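Local coordinates for PaxB (Photorhabdus luminescens, PDB 6EK4), which probably serves as one component of a two-component alpha-helical pore-forming toxin, acting with a partner protein to perforate target-cell membranes, at residues 225-228 / 229-233; 327-330 / 331-335. All blocks are in the same frame, centred on the assembly; numbering follows the deposited sequence.

Contact 1: residues 225-228 / 229-233; sequences QAIK and QGVEI
Four successive i-to-i+4 backbone hydrogen bonds tie 225-228 to 229-233 within helix 217-237: Gln-229 N to Gln-225 O, Gly-230 N to Ala-226 O, Val-231 N to Ile-227 O and Glu-232 N to Lys-228 O, with Val-231 N at 2.9 Å from Ile-227 O. The carbonyl oxygen of Ala-226 also takes a hydrogen bond from the hydroxyl of Ser-187 on helix 149-193, so a side chain of the neighbouring helix is fastened directly to this backbone.

The Gln-229 side chain folds back along its own helix. With CG set anti to the carbonyl carbon (chi1 -74°) and the chain extended beyond it, the side chain runs back past Gln-225 O, and its amide nitrogen NE2 rests against the Gln-225 methylene, 3.5 Å from Gln-225 CG. The two side-chain amides lie almost parallel, their planes 14° apart, but are not hydrogen-bonded to each other. The oxygen of the Gln-229 amide, OE1, instead accepts a hydrogen bond from Lys-183, again on helix 149-193.

On the apolar side, Val-231 CG2 sits beside its backbone N and touches Ile-227 CG2 at 3.8 Å. Ile-227 carries this patch inward to Val-190 and Ile-191, while Ile-204 of the adjoining loop covers both residues. Further out, the Lys-228 and Glu-232 charges stay 7.0 Å apart between Lys-228 NZ and Glu-232 OE2, too far for a salt bridge.

The chemistry is therefore that of an amphipathic helix: its apolar residues meet helix 149-193 and the loop that leads into helix 217-237, and polar bonds from Ser-187 and Lys-183 pin it to helix 149-193.

Contact 2: residues 327-330 / 331-335; sequences QDLT and KIIHK
His-334 turns back over the preceding turn of helix 326-348 to meet Thr-330. Its CB lies 3.5 Å from Thr-330 O, and CG, beside the backbone N at chi1 -82°, keeps a similar distance from that oxygen. The next atom, ND1, donates a hydrogen bond to Thr-330 O at 2.8 Å, the oxygen lying at the ring edge and close to the ring plane. CE1 runs on past the methyl group, 4.0 Å from Thr-330 CG2. His-334 N also bonds to Thr-330 O, at 3.3 Å and from the opposite face of the carbonyl plane; both donors converge on one oxygen, but of the two it is the ND1 bond that fixes the rotation of the imidazole.

Around the helix, Ile-333 N bonds to Leu-329 O, and Ile-333 CD1 rests 3.9 Å from Leu-329 CG. Phe-81 of helix 80-90 touches both side chains, while Leu-115 and Leu-316 pack on Leu-329 from helices 101-141 and 247-321. Ile-332 N donates to Asp-328 O, which also receives a weak bond from Lys-331 N. The pattern is typical of an amphipathic helix laid on a helical bundle, Leu-329, Ile-332 and Ile-333 facing inward and His-334 outward.

How the contacts relate
The two contacts lie on opposite sides of the chain's centre in a strongly elongated, mainly helical, strand-free molecule. Their centres are 100 Å apart and their nearest atoms about 86 Å, so nothing passes directly between them. Contact 1 comes first along the chain, on helix 217-237; contact 2 follows on helix 326-348, the last helix of the chain. The long helix 247-321 comes between them in sequence, and its C-terminal part reaches contact 2. Each contact is thus a short run of two to three turns packed against neighbouring helices, the long 149-193 at contact 1 and 247-321 at contact 2 among them, one toward each end of the rod-like bundle of this probable pore-forming component.

Contact 1: residues 225-228 / 229-233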
loop_
_atom_site.group_PDB
_atom_site.type_symbol
_atom_site.label_atom_id
_atom_site.label_comp_id
_atom_site.label_asym_id
_atom_site.label_seq_id
_atom_site.Cartn_x
_atom_site.Cartn_y
_atom_site.Cartn_z
ATOM N N GLN A 225 -28.758 33.656 -41.674
ATOM C CA GLN A 225 -28.344 33.381 -40.297
ATOM C C GLN A 225 -26.869 32.981 -40.247
ATOM O O GLN A 225 -26.154 33.340 -39.311
ATOM C CB GLN A 225 -29.208 32.273 -39.679
ATOM C CG GLN A 225 -29.608 32.521 -38.233
ATOM C CD GLN A 225 -30.745 33.524 -38.112
ATOM O OE1 GLN A 225 -30.561 34.718 -38.348
ATOM N NE2 GLN A 225 -31.929 33.041 -37.742
ATOM N N ALA A 226 -26.424 32.233 -41.256
ATOM C CA ALA A 226 -25.031 31.793 -41.343
ATOM C C ALA A 226 -24.074 32.977 -41.468
ATOM O O ALA A 226 -23.110 33.078 -40.712
ATOM C CB ALA A 226 -24.848 30.840 -42.516
ATOM N N ILE A 227 -24.357 33.870 -42.415
ATOM C CA ILE A 227 -23.517 35.047 -42.652
ATOM C C ILE A 227 -23.449 35.915 -41.395
ATOM O O ILE A 227 -22.361 36.252 -40.928
ATOM C CB ILE A 227 -24.038 35.899 -43.836
ATOM C CG1 ILE A 227 -23.985 35.113 -45.156
ATOM C CG2 ILE A 227 -23.243 37.196 -43.970
ATOM C CD1 ILE A 227 -22.602 34.958 -45.750
ATOM N N LYS A 228 -24.613 36.261 -40.848
ATOM C CA LYS A 228 -24.698 37.138 -39.677
ATOM C C LYS A 228 -23.890 36.610 -38.489
ATOM O O LYS A 228 -23.209 37.377 -37.810
ATOM C CB LYS A 228 -26.159 37.329 -39.254
ATOM C CG LYS A 228 -26.387 38.485 -38.287
ATOM C CD LYS A 228 -27.416 38.126 -37.224
ATOM C CE LYS A 228 -27.833 39.333 -36.397
ATOM N NZ LYS A 228 -28.871 40.152 -37.084
ATOM N N GLN A 229 -23.969 35.304 -38.243
ATOM C CA GLN A 229 -23.280 34.689 -37.106
ATOM C C GLN A 229 -21.761 34.667 -37.286
ATOM O O GLN A 229 -21.020 35.046 -36.377
ATOM C CB GLN A 229 -23.800 33.268 -36.856
ATOM C CG GLN A 229 -25.179 33.218 -36.211
ATOM C CD GLN A 229 -25.715 31.804 -36.067
ATOM O OE1 GLN A 229 -24.952 30.841 -35.972
ATOM N NE2 GLN A 229 -27.036 31.673 -36.045
ATOM N N GLY A 230 -21.303 34.228 -38.456
ATOM C CA GLY A 230 -19.870 34.136 -38.738
ATOM C C GLY A 230 -19.182 35.480 -38.892
ATOM O O GLY A 230 -18.018 35.631 -38.517
ATOM N N VAL A 231 -19.895 36.456 -39.449
ATOM C CA VAL A 231 -19.368 37.814 -39.586
ATOM C C VAL A 231 -19.189 38.469 -38.215
ATOM O O VAL A 231 -18.153 39.077 -37.951
ATOM C CB VAL A 231 -20.281 38.688 -40.479
ATOM C CG1 VAL A 231 -19.925 40.167 -40.363
ATOM C CG2 VAL A 231 -20.188 38.233 -41.931
ATOM N N GLU A 232 -20.195 38.336 -37.354
ATOM C CA GLU A 232 -20.164 38.943 -36.019
ATOM C C GLU A 232 -18.994 38.417 -35.185
ATOM O O GLU A 232 -18.356 39.177 -34.453
ATOM C CB GLU A 232 -21.483 38.686 -35.280
ATOM C CG GLU A 232 -21.683 39.539 -34.032
ATOM C CD GLU A 232 -22.747 38.984 -33.096
ATOM O OE1 GLU A 232 -22.763 37.756 -32.863
ATOM O OE2 GLU A 232 -23.559 39.780 -32.578
ATOM N N ILE A 233 -18.722 37.119 -35.300
ATOM C CA ILE A 233 -17.619 36.484 -34.580
ATOM C C ILE A 233 -16.272 36.929 -35.146
ATOM O O ILE A 233 -15.376 37.310 -34.394
ATOM C CB ILE A 233 -17.723 34.941 -34.630
ATOM C CG1 ILE A 233 -18.960 34.471 -33.855
ATOM C CG2 ILE A 233 -16.469 34.292 -34.056
ATOM C CD1 ILE A 233 -19.423 33.077 -34.220
#

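Contact 2: residues 327-330 / 331-335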
loop_
_atom_site.group_PDB
_atom_site.type_symbol
_atom_site.label_atom_id
_atom_site.label_comp_id
_atom_site.label_asym_id
_atom_site.label_seq_id
_atom_site.Cartn_x
_atom_site.Cartn_y
_atom_site.Cartn_z
ATOM N N GLN A 327 5.346 -33.458 38.165
ATOM C CA GLN A 327 4.171 -33.717 37.331
ATOM C C GLN A 327 3.505 -32.434 36.830
ATOM O O GLN A 327 2.776 -32.460 35.836
ATOM C CB GLN A 327 3.160 -34.575 38.098
ATOM C CG GLN A 327 2.128 -35.259 37.213
ATOM C CD GLN A 327 1.422 -36.411 37.910
ATOM O OE1 GLN A 327 2.026 -37.149 38.692
ATOM N NE2 GLN A 327 0.136 -36.577 37.617
ATOM N N ASP A 328 3.748 -31.321 37.520
ATOM C CA ASP A 328 3.281 -30.010 37.068
ATOM C C ASP A 328 4.050 -29.589 35.816
ATOM O O ASP A 328 3.458 -29.116 34.847
ATOM C CB ASP A 328 3.460 -28.966 38.174
ATOM C CG ASP A 328 2.718 -27.672 37.888
ATOM O OD1 ASP A 328 3.346 -26.595 37.976
ATOM O OD2 ASP A 328 1.508 -27.729 37.579
ATOM N N LEU A 329 5.369 -29.775 35.849
ATOM C CA LEU A 329 6.245 -29.488 34.710
ATOM C C LEU A 329 5.830 -30.248 33.447
ATOM O O LEU A 329 5.926 -29.715 32.342
ATOM C CB LEU A 329 7.696 -29.832 35.069
ATOM C CG LEU A 329 8.775 -29.628 34.002
ATOM C CD1 LEU A 329 8.762 -28.204 33.468
ATOM C CD2 LEU A 329 10.143 -29.976 34.569
ATOM N N THR A 330 5.376 -31.489 33.618
ATOM C CA THR A 330 4.888 -32.304 32.503
ATOM C C THR A 330 3.680 -31.654 31.818
ATOM O O THR A 330 3.523 -31.762 30.600
ATOM C CB THR A 330 4.515 -33.729 32.969
ATOM O OG1 THR A 330 5.657 -34.353 33.566
ATOM C CG2 THR A 330 4.033 -34.586 31.800
ATOM N N LYS A 331 2.836 -30.983 32.599
ATOM C CA LYS A 331 1.687 -30.259 32.052
ATOM C C LYS A 331 2.133 -28.987 31.325
ATOM O O LYS A 331 1.600 -28.659 30.263
ATOM C CB LYS A 331 0.694 -29.895 33.161
ATOM C CG LYS A 331 -0.706 -29.568 32.653
ATOM C CD LYS A 331 -1.356 -28.441 33.441
ATOM C CE LYS A 331 -0.851 -27.081 32.981
ATOM N NZ LYS A 331 -1.359 -25.973 33.837
ATOM N N ILE A 332 3.105 -28.281 31.901
ATOM C CA ILE A 332 3.624 -27.039 31.319
ATOM C C ILE A 332 4.270 -27.301 29.958
ATOM O O ILE A 332 4.080 -26.528 29.020
ATOM C CB ILE A 332 4.657 -26.349 32.245
ATOM C CG1 ILE A 332 4.035 -25.985 33.602
ATOM C CG2 ILE A 332 5.237 -25.102 31.585
ATOM C CD1 ILE A 332 2.800 -25.110 33.523
ATOM N N ILE A 333 5.030 -28.389 29.860
ATOM C CA ILE A 333 5.683 -28.769 28.607
ATOM C C ILE A 333 4.652 -29.124 27.534
ATOM O O ILE A 333 4.762 -28.670 26.395
ATOM C CB ILE A 333 6.666 -29.945 28.813
ATOM C CG1 ILE A 333 7.873 -29.480 29.634
ATOM C CG2 ILE A 333 7.139 -30.510 27.478
ATOM C CD1 ILE A 333 8.698 -30.609 30.215
ATOM N N HIS A 334 3.655 -29.927 27.902
ATOM C CA HIS A 334 2.610 -30.343 26.957
ATOM C C HIS A 334 1.711 -29.184 26.519
ATOM O O HIS A 334 1.213 -29.180 25.394
ATOM C CB HIS A 334 1.770 -31.490 27.534
ATOM C CG HIS A 334 2.404 -32.837 27.371
ATOM N ND1 HIS A 334 3.369 -33.317 28.230
ATOM C CD2 HIS A 334 2.219 -33.802 26.439
ATOM C CE1 HIS A 334 3.748 -34.521 27.839
ATOM N NE2 HIS A 334 3.065 -34.838 26.753
ATOM N N LYS A 335 1.510 -28.210 27.403
ATOM C CA LYS A 335 0.743 -27.010 27.062
ATOM C C LYS A 335 1.552 -26.134 26.104
ATOM O O LYS A 335 1.014 -25.602 25.131
ATOM C CB LYS A 335 0.373 -26.221 28.323
ATOM C CG LYS A 335 -0.842 -25.325 28.154
ATOM C CD LYS A 335 -0.976 -24.339 29.304
ATOM C CE LYS A 335 -2.161 -23.410 29.098
ATOM N NZ LYS A 335 -2.170 -22.290 30.078
#